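Local coordinates for protein SusD homolog (PDB 3EHM) that probably binds mucin O-glycans at the surface of a gut Bacteroides cell, as a SusD-like glycan-binding lipoprotein, at residues N50-N54 with T55-S59; T270-G273 with A274-G278; F308-A311 with P312-K316; Y323-K326 with F327-R330; E481-R484 with V485-F489. All coordinates share one frame; numbering follows the deposited sequence.

Five short continuous stretches show how one principle, a chain making contacts with its own near neighbours, adapts to its surroundings. Contacts 1, 2, 3 and 5 are buried, contact 4 partly so. Contact 1, on helix 47-57, is built on a widened helical turn; contact 2, where strand 270-272 meets helix 274-282, on one helix-starting bond and a Met-aromatic pair. The others lie in loops: a water-bridged turn (contact 3), an ST turn with a lysine on a phenylalanine (contact 4), and an irregular bend lacking direct polar bonds between its halves (contact 5). Contacts 2, 3 and 4 cluster, Met272 binding Val310 and Ser329 through the backbone. Contact 1 touches contact 5 through Ser59 and Phe489.

Contact 1 of 5, residues N50-N54 with T55-S59; sequences NDLQN and TDLIS
The carboxylate of Asp56 has Leu52 CD1 over one face, CD1 standing 3.8 Å from Asp56 CG, while the hydroxyl of Thr55 comes in on the anti side of OD1. That second approach is a short hydrogen bond, Thr55 OG1 to Asp56 OD1 at 2.6 Å, and OD1 also forms a salt bridge with Arg135. A first torsion of 68° tucks the threonine hydroxyl in over its own backbone, within reach of the carboxylate that follows. A valine in its place would probably leave OD1 with the arginine but without its hydroxyl donor, and the carboxylate freer to turn. All this happens where helix 47-57 of the SusD-like fold widens into a pi-type turn. Leu52 O is gripped twice, by Asp56 N at 2.7 Å and Leu57 N at 3.0 Å, the two donors reaching it from opposite faces of its carbonyl plane. Ile58 N binds Gln53 O at 3.0 Å, continuing the wide i to i+5 pattern that Leu57 N begins. Beside the widened turn Leu52 CG meets Leu57 CG at 3.9 Å, the two side chains crossing at a slant. Farther on, Ser59 OG donates to Asn54 O at 2.8 Å from well above the carbonyl plane, while the Asn54 amide is held by Glu78 and Asn94.

Contact 2 of 5, residues T270-G273 with A274-G278; sequences TRMG and ATIWG
Gly273 O is closed in by the first turn of the helix that follows it: Trp277 N donates to it at 3.1 Å, and Ile276 CG2 lies 3.4 Å from the same oxygen. Trp277 CB presses against Gly273 O as well, at 3.3 Å. Gly273 holds the N-cap position, so this bond is the first i to i+4 link of helix 274-282, and Gly278 N to Ala274 O, at 2.8 Å, is the next. Across the junction of strand and helix a Met-aromatic contact forms. Met272, present as selenomethionine, runs out extended and then bends at its last torsion (chi3 66°), which carries the methyl back to the indole: CE stands 3.6 Å from Trp277 CD1. The selenium is 5.1 Å from the centroid of the five-membered ring and approaches it obliquely. Another part of the indole rim has Ala274 O at its edge, in plane. Nearer the root of the same side chain, Met272 CG comes within 4.4 Å of Ile276 CG2, a looser apolar touch. The neighbouring Arg271 ties the strand to the 323-330 stretch, its NH2 donating to Lys326 O.

Contact 3 of 5, residues F308-A311 with P312-K316; sequences FPVA and PTNSK
Pro312 packs its ring back on Ala311, and its carbons can be taken in turn. CB lies 3.6 Å from Ala311 C, close to the plane of the peptide that joins the two residues. CG stands equally near that carbonyl carbon. CD, the atom that closes the ring on the nitrogen, comes nearest to the methyl, 3.4 Å from Ala311 CB. That pair is tighter than ordinary van der Waals contact: the trans peptide puts CD beside Ala311 CA, and the extended psi of Ala311 brings the methyl close as well. The ring thus limits how Ala311 can turn, and the chain leaves it in an extended form. Thr313 then takes a left-handed backbone conformation (phi 48°, psi 59°) and reverses the direction, which brings Asn314 CA within 5.7 Å of Ala311 CA. Such a tight turn is often closed by a direct backbone bond, but here Ala311 O and Asn314 N are 3.8 Å apart and a water fills the role. It donates to Ala311 O at 2.6 Å and accepts from Asn314 N at 2.9 Å, so both backbone groups are satisfied at the bend. Thr313 is held from outside, its hydroxyl by Trp81 and its N-H by Asn62. Across the mouth of the turn CG1 of Val310 loosely crosses the side chain of Asn314. The stretch runs in the long loop between strands 304-306 and 339-342: Val310 shares a backbone bond with Met272 of strand 270-272, while Pro309 and Pro312 lie on helix 274-282 at Trp277 and Ala274.

Contact 4 of 5, residues Y323-K326 with F327-R330; sequences YSAK and FASR
An ST turn passes here directly into a short 3-10 turn, and the two together set Lys326 and Phe327 side by side, with Ser324 O accepting from Phe327 N at 3.1 Å. In the ST turn Ser324 OG takes the N-H of Lys326 at 3.2 Å; its first torsion (chi1 75°) swings the hydroxyl over the backbone for this, and OG is hydrogen-bonded to Thr321 O as well. The next 3-10 link joins Ala328 N to Ala325 O at 3.0 Å. Lys326 leaves the turn fully extended, pointing the same way as the neighbouring ring. Its CG lies over one face of Phe327, 4.0 Å from the ring centroid and only 17° off the normal, a CH-pi contact displaced toward the rim, while CD follows the ring toward CE1 and CZ. Beyond it the ammonium group has a weak, long pairing with Glu320. Replacing Phe327 with alanine takes away this flat support, and the lysine chain would probably be left to swing, its methylenes without a partner. Lys326 O is met by two arginines: Arg330 NH2 reaches it weakly at 3.2 Å, and Arg271 makes the sounder bond. The whole turn sits beside two short strands, the backbone of Phe327 bonding to Thr296 of strand 295-297 and that of Ser329 to Met272 of strand 270-272, while Ala325 packs on Val310.

Contact 5 of 5, residues E481-R484 with V485-F489; sequences EDCR and VPERF
Cys483 and Glu487 face each other across the bend, with Cys483 SG 4.0 Å from Glu487 OE2 and 4.2 Å from Glu487 CG. These are van der Waals distances, the thiol lying against the end of the carboxylate side chain. The same cysteine also leans on the backbone between them, CB being 3.6 Å from Val485 O and SG 3.9 Å from that oxygen. Glu487 comes back toward the cysteine because its chain folds at the second torsion (chi2 -68°) instead of running straight out. Val485 turns its own side chain off this pair; CG1, beside its backbone N, stands close to Arg484 O at 3.1 Å. The stretch is an irregular loop between helices 472-475 and 495-498 of a largely helical SusD-like protein, so its shape probably depends largely on the residues around it. Arg526 forms a salt bridge with Glu487 OE2, which would be expected to favour the charged carboxylate and is likely to keep it beside the thiol, while Glu487 O accepts from Arg457. Val485 is packed among Tyr63 of helix 60-63 and Trp453 and Tyr456 of helix 449-459. Arg484 stretches out in the other direction, extended from CG to NE, and its NH1 is hydrogen-bonded to Gln529.

Contact 1 of 5, residues N50-N54 with T55-S59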
loop_
_atom_site.group_PDB
_atom_site.type_symbol
_atom_site.label_atom_id
_atom_site.label_comp_id
_atom_site.label_asym_id
_atom_site.label_seq_id
_atom_site.Cartn_x
_atom_site.Cartn_y
_atom_site.Cartn_z
ATOM N N ASN A 50 -6.953 -15.023 4.136
ATOM C CA ASN A 50 -6.099 -15.101 5.313
ATOM C C ASN A 50 -4.790 -14.397 4.953
ATOM O O ASN A 50 -4.213 -13.682 5.770
ATOM C CB ASN A 50 -5.800 -16.560 5.705
ATOM C CG ASN A 50 -7.019 -17.297 6.251
ATOM O OD1 ASN A 50 -7.992 -16.684 6.689
ATOM N ND2 ASN A 50 -6.955 -18.627 6.246
ATOM N N ASP A 51 -4.335 -14.590 3.717
ATOM C CA ASP A 51 -3.090 -13.970 3.271
ATOM C C ASP A 51 -3.208 -12.443 3.250
ATOM O O ASP A 51 -2.307 -11.743 3.703
ATOM C CB ASP A 51 -2.713 -14.465 1.873
ATOM C CG ASP A 51 -2.396 -15.953 1.832
ATOM O OD1 ASP A 51 -2.175 -16.469 0.718
ATOM O OD2 ASP A 51 -2.358 -16.608 2.894
ATOM N N LEU A 52 -4.318 -11.935 2.720
ATOM C CA LEU A 52 -4.535 -10.489 2.641
ATOM C C LEU A 52 -4.596 -9.860 4.030
ATOM O O LEU A 52 -4.234 -8.696 4.210
ATOM C CB LEU A 52 -5.827 -10.186 1.886
ATOM C CG LEU A 52 -6.051 -8.703 1.581
ATOM C CD1 LEU A 52 -4.980 -8.227 0.601
ATOM C CD2 LEU A 52 -7.435 -8.497 0.997
ATOM N N GLN A 53 -5.066 -10.624 5.010
ATOM C CA GLN A 53 -5.127 -10.125 6.383
ATOM C C GLN A 53 -3.711 -9.797 6.835
ATOM O O GLN A 53 -3.444 -8.737 7.414
ATOM C CB GLN A 53 -5.698 -11.189 7.320
ATOM C CG GLN A 53 -7.188 -11.094 7.561
ATOM C CD GLN A 53 -7.632 -11.959 8.725
ATOM O OE1 GLN A 53 -8.660 -11.695 9.352
ATOM N NE2 GLN A 53 -6.863 -13.002 9.017
ATOM N N ASN A 54 -2.809 -10.727 6.548
ATOM C CA ASN A 54 -1.402 -10.630 6.914
ATOM C C ASN A 54 -0.676 -9.474 6.232
ATOM O O ASN A 54 0.141 -8.794 6.853
ATOM C CB ASN A 54 -0.710 -11.958 6.570
ATOM C CG ASN A 54 0.775 -11.950 6.887
ATOM O OD1 ASN A 54 1.607 -12.238 6.019
ATOM N ND2 ASN A 54 1.117 -11.636 8.130
ATOM N N THR A 55 -0.984 -9.238 4.961
ATOM C CA THR A 55 -0.316 -8.177 4.215
ATOM C C THR A 55 -0.978 -6.805 4.283
ATOM O O THR A 55 -0.293 -5.792 4.424
ATOM C CB THR A 55 -0.192 -8.541 2.715
ATOM O OG1 THR A 55 -1.495 -8.554 2.116
ATOM C CG2 THR A 55 0.440 -9.913 2.546
ATOM N N ASP A 56 -2.306 -6.777 4.199
ATOM C CA ASP A 56 -3.042 -5.517 4.163
ATOM C C ASP A 56 -4.052 -5.169 5.257
ATOM O O ASP A 56 -4.027 -4.068 5.811
ATOM C CB ASP A 56 -3.797 -5.417 2.827
ATOM C CG ASP A 56 -2.878 -5.243 1.626
ATOM O OD1 ASP A 56 -1.948 -6.058 1.421
ATOM O OD2 ASP A 56 -3.112 -4.283 0.865
ATOM N N LEU A 57 -4.948 -6.099 5.555
ATOM C CA LEU A 57 -6.034 -5.836 6.488
ATOM C C LEU A 57 -5.801 -5.663 7.983
ATOM O O LEU A 57 -6.215 -4.652 8.545
ATOM C CB LEU A 57 -7.135 -6.875 6.272
ATOM C CG LEU A 57 -7.518 -7.111 4.809
ATOM C CD1 LEU A 57 -8.761 -7.994 4.763
ATOM C CD2 LEU A 57 -7.784 -5.785 4.095
ATOM N N ILE A 58 -5.168 -6.626 8.643
ATOM C CA ILE A 58 -4.981 -6.485 10.082
ATOM C C ILE A 58 -3.630 -5.897 10.463
ATOM O O ILE A 58 -3.395 -5.563 11.624
ATOM C CB ILE A 58 -5.198 -7.834 10.809
ATOM C CG1 ILE A 58 -3.991 -8.752 10.626
ATOM C CG2 ILE A 58 -6.450 -8.512 10.253
ATOM C CD1 ILE A 58 -4.094 -10.042 11.429
ATOM N N SER A 59 -2.749 -5.756 9.480
ATOM C CA SER A 59 -1.434 -5.183 9.727
ATOM C C SER A 59 -1.345 -3.746 9.207
ATOM O O SER A 59 -1.856 -2.818 9.843
ATOM C CB SER A 59 -0.348 -6.052 9.080
ATOM O OG SER A 59 -0.621 -6.271 7.704
#

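Contact 2 of 5, residues T270-G273 with A274-G278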
loop_
_atom_site.group_PDB
_atom_site.type_symbol
_atom_site.label_atom_id
_atom_site.label_comp_id
_atom_site.label_asym_id
_atom_site.label_seq_id
_atom_site.Cartn_x
_atom_site.Cartn_y
_atom_site.Cartn_z
ATOM N N THR A 270 -12.515 -7.278 10.029
ATOM C CA THR A 270 -12.097 -6.029 9.401
ATOM C C THR A 270 -13.226 -5.012 9.282
ATOM O O THR A 270 -14.260 -5.279 8.677
ATOM C CB THR A 270 -11.482 -6.284 8.015
ATOM O OG1 THR A 270 -10.269 -7.029 8.176
ATOM C CG2 THR A 270 -11.165 -4.964 7.314
ATOM N N ARG A 271 -12.999 -3.835 9.859
ATOM C CA ARG A 271 -13.981 -2.758 9.859
ATOM C C ARG A 271 -13.316 -1.430 9.486
ATOM O O ARG A 271 -12.102 -1.376 9.283
ATOM C CB ARG A 271 -14.616 -2.664 11.250
ATOM C CG ARG A 271 -15.369 -3.936 11.680
ATOM C CD ARG A 271 -16.660 -4.080 10.885
ATOM N NE ARG A 271 -17.472 -5.239 11.261
ATOM C CZ ARG A 271 -17.461 -6.407 10.622
ATOM N NH1 ARG A 271 -16.672 -6.590 9.570
ATOM N NH2 ARG A 271 -18.271 -7.386 11.010
HETATM N N MSE A 272 -14.113 -0.367 9.389
HETATM C CA MSE A 272 -13.599 0.960 9.034
HETATM C C MSE A 272 -12.655 1.507 10.108
HETATM O O MSE A 272 -12.979 1.491 11.295
HETATM C CB MSE A 272 -14.763 1.939 8.829
HETATM C CG MSE A 272 -14.338 3.348 8.421
HETATM SE SE MSE A 272 -15.857 4.554 8.266
HETATM C CE MSE A 272 -16.398 4.581 10.124
ATOM N N GLY A 273 -11.496 1.993 9.676
ATOM C CA GLY A 273 -10.508 2.534 10.597
ATOM C C GLY A 273 -10.792 3.951 11.062
ATOM O O GLY A 273 -11.406 4.738 10.344
ATOM N N ALA A 274 -10.319 4.282 12.261
ATOM C CA ALA A 274 -10.542 5.604 12.848
ATOM C C ALA A 274 -9.865 6.731 12.086
ATOM O O ALA A 274 -10.457 7.785 11.865
ATOM C CB ALA A 274 -10.078 5.612 14.297
ATOM N N THR A 275 -8.624 6.510 11.675
ATOM C CA THR A 275 -7.894 7.538 10.949
ATOM C C THR A 275 -8.587 7.960 9.655
ATOM O O THR A 275 -8.864 9.140 9.449
ATOM C CB THR A 275 -6.466 7.076 10.616
ATOM O OG1 THR A 275 -5.789 6.720 11.828
ATOM C CG2 THR A 275 -5.698 8.199 9.920
ATOM N N ILE A 276 -8.878 7.005 8.779
ATOM C CA ILE A 276 -9.517 7.371 7.529
ATOM C C ILE A 276 -10.906 7.964 7.784
ATOM O O ILE A 276 -11.334 8.873 7.081
ATOM C CB ILE A 276 -9.579 6.166 6.551
ATOM C CG1 ILE A 276 -9.967 6.664 5.155
ATOM C CG2 ILE A 276 -10.551 5.106 7.056
ATOM C CD1 ILE A 276 -9.858 5.597 4.077
ATOM N N TRP A 277 -11.602 7.469 8.801
ATOM C CA TRP A 277 -12.919 8.014 9.112
ATOM C C TRP A 277 -12.780 9.479 9.511
ATOM O O TRP A 277 -13.553 10.322 9.074
ATOM C CB TRP A 277 -13.581 7.263 10.265
ATOM C CG TRP A 277 -14.754 8.029 10.824
ATOM C CD1 TRP A 277 -16.010 8.114 10.293
ATOM C CD2 TRP A 277 -14.746 8.888 11.973
ATOM N NE1 TRP A 277 -16.783 8.977 11.038
ATOM C CE2 TRP A 277 -16.032 9.466 12.074
ATOM C CE3 TRP A 277 -13.774 9.230 12.924
ATOM C CZ2 TRP A 277 -16.374 10.366 13.092
ATOM C CZ3 TRP A 277 -14.113 10.128 13.937
ATOM C CH2 TRP A 277 -15.404 10.684 14.011
ATOM N N GLY A 278 -11.794 9.764 10.360
ATOM C CA GLY A 278 -11.570 11.124 10.820
ATOM C C GLY A 278 -11.406 12.118 9.691
ATOM O O GLY A 278 -11.981 13.214 9.727
#

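Contact 3 of 5, residues F308-A311 with P312-K316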
loop_
_atom_site.group_PDB
_atom_site.type_symbol
_atom_site.label_atom_id
_atom_site.label_comp_id
_atom_site.label_asym_id
_atom_site.label_seq_id
_atom_site.Cartn_x
_atom_site.Cartn_y
_atom_site.Cartn_z
ATOM N N PHE A 308 -19.426 4.390 12.228
ATOM C CA PHE A 308 -18.720 4.068 13.468
ATOM C C PHE A 308 -17.400 3.349 13.195
ATOM O O PHE A 308 -17.389 2.208 12.733
ATOM C CB PHE A 308 -19.592 3.164 14.346
ATOM C CG PHE A 308 -20.998 3.670 14.544
ATOM C CD1 PHE A 308 -22.070 2.784 14.533
ATOM C CD2 PHE A 308 -21.252 5.023 14.751
ATOM C CE1 PHE A 308 -23.379 3.235 14.725
ATOM C CE2 PHE A 308 -22.558 5.487 14.946
ATOM C CZ PHE A 308 -23.621 4.589 14.931
ATOM N N PRO A 309 -16.271 4.004 13.495
ATOM C CA PRO A 309 -14.958 3.396 13.268
ATOM C C PRO A 309 -14.454 2.541 14.427
ATOM O O PRO A 309 -14.989 2.586 15.535
ATOM C CB PRO A 309 -14.069 4.608 13.040
ATOM C CG PRO A 309 -14.631 5.586 14.028
ATOM C CD PRO A 309 -16.135 5.433 13.836
ATOM N N VAL A 310 -13.420 1.755 14.147
ATOM C CA VAL A 310 -12.777 0.912 15.143
ATOM C C VAL A 310 -11.364 1.479 15.235
ATOM O O VAL A 310 -10.715 1.721 14.213
ATOM C CB VAL A 310 -12.746 -0.563 14.697
ATOM C CG1 VAL A 310 -11.962 -1.403 15.697
ATOM C CG2 VAL A 310 -14.175 -1.092 14.583
ATOM N N ALA A 311 -10.895 1.709 16.454
ATOM C CA ALA A 311 -9.578 2.297 16.656
ATOM C C ALA A 311 -8.433 1.435 16.140
ATOM O O ALA A 311 -8.556 0.213 16.028
ATOM C CB ALA A 311 -9.379 2.615 18.130
ATOM N N PRO A 312 -7.299 2.070 15.804
ATOM C CA PRO A 312 -6.143 1.327 15.297
ATOM C C PRO A 312 -5.503 0.500 16.400
ATOM O O PRO A 312 -5.505 0.899 17.567
ATOM C CB PRO A 312 -5.225 2.428 14.785
ATOM C CG PRO A 312 -5.500 3.547 15.732
ATOM C CD PRO A 312 -7.011 3.515 15.852
ATOM N N THR A 313 -4.969 -0.656 16.021
ATOM C CA THR A 313 -4.319 -1.556 16.965
ATOM C C THR A 313 -5.221 -1.752 18.187
ATOM O O THR A 313 -4.842 -1.462 19.324
ATOM C CB THR A 313 -2.932 -0.996 17.367
ATOM O OG1 THR A 313 -2.193 -0.678 16.176
ATOM C CG2 THR A 313 -2.136 -2.026 18.161
ATOM N N ASN A 314 -6.424 -2.251 17.916
ATOM C CA ASN A 314 -7.443 -2.514 18.924
ATOM C C ASN A 314 -6.897 -3.386 20.046
ATOM O O ASN A 314 -6.219 -4.377 19.789
ATOM C CB ASN A 314 -8.638 -3.211 18.264
ATOM C CG ASN A 314 -9.829 -3.365 19.200
ATOM O OD1 ASN A 314 -10.857 -3.916 18.812
ATOM N ND2 ASN A 314 -9.702 -2.877 20.424
ATOM N N SER A 315 -7.193 -3.015 21.289
ATOM C CA SER A 315 -6.719 -3.783 22.432
ATOM C C SER A 315 -7.821 -4.676 22.991
ATOM O O SER A 315 -7.575 -5.490 23.876
ATOM C CB SER A 315 -6.209 -2.846 23.531
ATOM O OG SER A 315 -7.267 -2.084 24.085
ATOM N N LYS A 316 -9.029 -4.536 22.454
ATOM C CA LYS A 316 -10.170 -5.325 22.912
ATOM C C LYS A 316 -10.366 -6.642 22.164
ATOM O O LYS A 316 -10.013 -6.767 20.989
ATOM C CB LYS A 316 -11.453 -4.497 22.803
ATOM C CG LYS A 316 -11.885 -3.802 24.090
ATOM C CD LYS A 316 -10.833 -2.848 24.618
ATOM C CE LYS A 316 -11.350 -2.090 25.845
ATOM N NZ LYS A 316 -11.761 -2.992 26.969
HETATM O O HOH W 1 -7.532 -2.067 15.241
#

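Contact 4 of 5, residues Y323-K326 with F327-R330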
loop_
_atom_site.group_PDB
_atom_site.type_symbol
_atom_site.label_atom_id
_atom_site.label_comp_id
_atom_site.label_asym_id
_atom_site.label_seq_id
_atom_site.Cartn_x
_atom_site.Cartn_y
_atom_site.Cartn_z
ATOM N N TYR A 323 -23.930 -4.216 20.170
ATOM C CA TYR A 323 -23.184 -3.033 20.598
ATOM C C TYR A 323 -21.694 -3.191 20.287
ATOM O O TYR A 323 -20.884 -2.359 20.686
ATOM C CB TYR A 323 -23.335 -2.824 22.111
ATOM C CG TYR A 323 -24.702 -2.370 22.572
ATOM C CD1 TYR A 323 -25.161 -1.082 22.301
ATOM C CD2 TYR A 323 -25.529 -3.224 23.301
ATOM C CE1 TYR A 323 -26.411 -0.651 22.751
ATOM C CE2 TYR A 323 -26.783 -2.804 23.754
ATOM C CZ TYR A 323 -27.214 -1.518 23.475
ATOM O OH TYR A 323 -28.447 -1.100 23.922
ATOM N N SER A 324 -21.337 -4.252 19.569
ATOM C CA SER A 324 -19.933 -4.532 19.266
ATOM C C SER A 324 -19.426 -4.041 17.919
ATOM O O SER A 324 -20.195 -3.595 17.070
ATOM C CB SER A 324 -19.685 -6.034 19.344
ATOM O OG SER A 324 -20.232 -6.669 18.202
ATOM N N ALA A 325 -18.115 -4.160 17.725
ATOM C CA ALA A 325 -17.485 -3.741 16.482
ATOM C C ALA A 325 -17.938 -4.629 15.327
ATOM O O ALA A 325 -17.667 -4.327 14.168
ATOM C CB ALA A 325 -15.963 -3.777 16.620
ATOM N N LYS A 326 -18.623 -5.726 15.637
ATOM C CA LYS A 326 -19.105 -6.595 14.572
ATOM C C LYS A 326 -20.023 -5.767 13.689
ATOM O O LYS A 326 -20.105 -5.988 12.481
ATOM C CB LYS A 326 -19.875 -7.801 15.127
ATOM C CG LYS A 326 -20.554 -8.626 14.030
ATOM C CD LYS A 326 -21.178 -9.917 14.541
ATOM C CE LYS A 326 -21.898 -10.652 13.409
ATOM N NZ LYS A 326 -22.444 -11.972 13.841
ATOM N N PHE A 327 -20.702 -4.798 14.293
ATOM C CA PHE A 327 -21.614 -3.949 13.547
ATOM C C PHE A 327 -21.134 -2.524 13.315
ATOM O O PHE A 327 -21.935 -1.619 13.072
ATOM C CB PHE A 327 -22.984 -3.960 14.221
ATOM C CG PHE A 327 -23.555 -5.337 14.349
ATOM C CD1 PHE A 327 -23.381 -6.072 15.515
ATOM C CD2 PHE A 327 -24.200 -5.934 13.268
ATOM C CE1 PHE A 327 -23.837 -7.387 15.603
ATOM C CE2 PHE A 327 -24.657 -7.245 13.348
ATOM C CZ PHE A 327 -24.473 -7.972 14.519
ATOM N N ALA A 328 -19.823 -2.326 13.396
ATOM C CA ALA A 328 -19.243 -1.017 13.135
ATOM C C ALA A 328 -19.271 -0.895 11.615
ATOM O O ALA A 328 -19.586 -1.867 10.924
ATOM C CB ALA A 328 -17.805 -0.963 13.640
ATOM N N SER A 329 -18.958 0.284 11.089
ATOM C CA SER A 329 -18.948 0.468 9.640
ATOM C C SER A 329 -18.000 -0.555 9.015
ATOM O O SER A 329 -16.951 -0.868 9.581
ATOM C CB SER A 329 -18.494 1.888 9.288
ATOM O OG SER A 329 -19.464 2.839 9.691
ATOM N N ARG A 330 -18.377 -1.076 7.852
ATOM C CA ARG A 330 -17.569 -2.072 7.157
ATOM C C ARG A 330 -17.155 -1.580 5.783
ATOM O O ARG A 330 -17.842 -0.769 5.176
ATOM C CB ARG A 330 -18.364 -3.361 6.936
ATOM C CG ARG A 330 -19.066 -3.905 8.150
ATOM C CD ARG A 330 -19.769 -5.208 7.798
ATOM N NE ARG A 330 -20.540 -5.720 8.926
ATOM C CZ ARG A 330 -21.055 -6.942 8.987
ATOM N NH1 ARG A 330 -20.877 -7.786 7.979
ATOM N NH2 ARG A 330 -21.747 -7.317 10.054
#

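Contact 5 of 5, residues E481-R484 with V485-F489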
loop_
_atom_site.group_PDB
_atom_site.type_symbol
_atom_site.label_atom_id
_atom_site.label_comp_id
_atom_site.label_asym_id
_atom_site.label_seq_id
_atom_site.Cartn_x
_atom_site.Cartn_y
_atom_site.Cartn_z
ATOM N N GLU A 481 5.302 7.379 21.437
ATOM C CA GLU A 481 5.606 8.785 21.175
ATOM C C GLU A 481 6.431 8.889 19.899
ATOM O O GLU A 481 6.327 9.862 19.152
ATOM C CB GLU A 481 6.386 9.390 22.343
ATOM C CG GLU A 481 5.841 10.730 22.827
ATOM C CD GLU A 481 6.919 11.794 22.940
ATOM O OE1 GLU A 481 7.480 12.183 21.890
ATOM O OE2 GLU A 481 7.206 12.240 24.077
ATOM N N ASP A 482 7.256 7.876 19.656
ATOM C CA ASP A 482 8.092 7.839 18.462
ATOM C C ASP A 482 7.467 6.957 17.382
ATOM O O ASP A 482 7.815 7.073 16.204
ATOM C CB ASP A 482 9.486 7.309 18.804
ATOM C CG ASP A 482 10.246 8.229 19.733
ATOM O OD1 ASP A 482 10.540 9.373 19.321
ATOM O OD2 ASP A 482 10.546 7.809 20.874
ATOM N N CYS A 483 6.547 6.080 17.787
ATOM C CA CYS A 483 5.884 5.178 16.851
ATOM C C CYS A 483 4.374 5.039 17.015
ATOM O O CYS A 483 3.880 4.641 18.075
ATOM C CB CYS A 483 6.501 3.771 16.924
ATOM S SG CYS A 483 8.160 3.616 16.198
ATOM N N ARG A 484 3.645 5.372 15.957
ATOM C CA ARG A 484 2.199 5.205 15.949
ATOM C C ARG A 484 1.942 3.988 15.064
ATOM O O ARG A 484 0.836 3.463 15.021
ATOM C CB ARG A 484 1.496 6.447 15.398
ATOM C CG ARG A 484 1.577 7.622 16.358
ATOM C CD ARG A 484 0.631 8.754 15.996
ATOM N NE ARG A 484 0.778 9.840 16.955
ATOM C CZ ARG A 484 0.141 11.001 16.889
ATOM N NH1 ARG A 484 -0.709 11.249 15.900
ATOM N NH2 ARG A 484 0.372 11.925 17.813
ATOM N N VAL A 485 2.992 3.551 14.366
ATOM C CA VAL A 485 2.949 2.369 13.497
ATOM C C VAL A 485 4.343 1.747 13.498
ATOM O O VAL A 485 5.321 2.424 13.794
ATOM C CB VAL A 485 2.599 2.720 12.021
ATOM C CG1 VAL A 485 1.359 3.588 11.970
ATOM C CG2 VAL A 485 3.774 3.411 11.338
ATOM N N PRO A 486 4.454 0.443 13.190
ATOM C CA PRO A 486 5.797 -0.143 13.179
ATOM C C PRO A 486 6.554 0.470 11.996
ATOM O O PRO A 486 5.940 0.870 11.003
ATOM C CB PRO A 486 5.526 -1.636 12.971
ATOM C CG PRO A 486 4.146 -1.823 13.557
ATOM C CD PRO A 486 3.421 -0.600 13.063
ATOM N N GLU A 487 7.875 0.564 12.103
ATOM C CA GLU A 487 8.677 1.124 11.017
ATOM C C GLU A 487 8.924 0.065 9.937
ATOM O O GLU A 487 9.290 0.388 8.804
ATOM C CB GLU A 487 10.031 1.618 11.546
ATOM C CG GLU A 487 9.979 2.806 12.508
ATOM C CD GLU A 487 9.530 4.102 11.849
ATOM O OE1 GLU A 487 9.599 4.209 10.603
ATOM O OE2 GLU A 487 9.121 5.027 12.587
ATOM N N ARG A 488 8.716 -1.200 10.291
ATOM C CA ARG A 488 8.944 -2.302 9.357
ATOM C C ARG A 488 8.586 -3.620 10.020
ATOM O O ARG A 488 8.416 -3.680 11.235
ATOM C CB ARG A 488 10.429 -2.361 8.973
ATOM C CG ARG A 488 11.355 -2.668 10.170
ATOM C CD ARG A 488 12.838 -2.729 9.779
ATOM N NE ARG A 488 13.198 -3.948 9.050
ATOM C CZ ARG A 488 13.515 -5.108 9.622
ATOM N NH1 ARG A 488 13.523 -5.228 10.943
ATOM N NH2 ARG A 488 13.827 -6.156 8.872
ATOM N N PHE A 489 8.469 -4.670 9.212
ATOM C CA PHE A 489 8.220 -6.009 9.728
ATOM C C PHE A 489 9.636 -6.520 9.979
ATOM O O PHE A 489 10.583 -6.014 9.379
ATOM C CB PHE A 489 7.565 -6.907 8.666
ATOM C CG PHE A 489 6.065 -6.992 8.758
ATOM C CD1 PHE A 489 5.361 -6.275 9.721
ATOM C CD2 PHE A 489 5.353 -7.797 7.868
ATOM C CE1 PHE A 489 3.966 -6.357 9.795
ATOM C CE2 PHE A 489 3.960 -7.883 7.936
ATOM C CZ PHE A 489 3.269 -7.160 8.904
#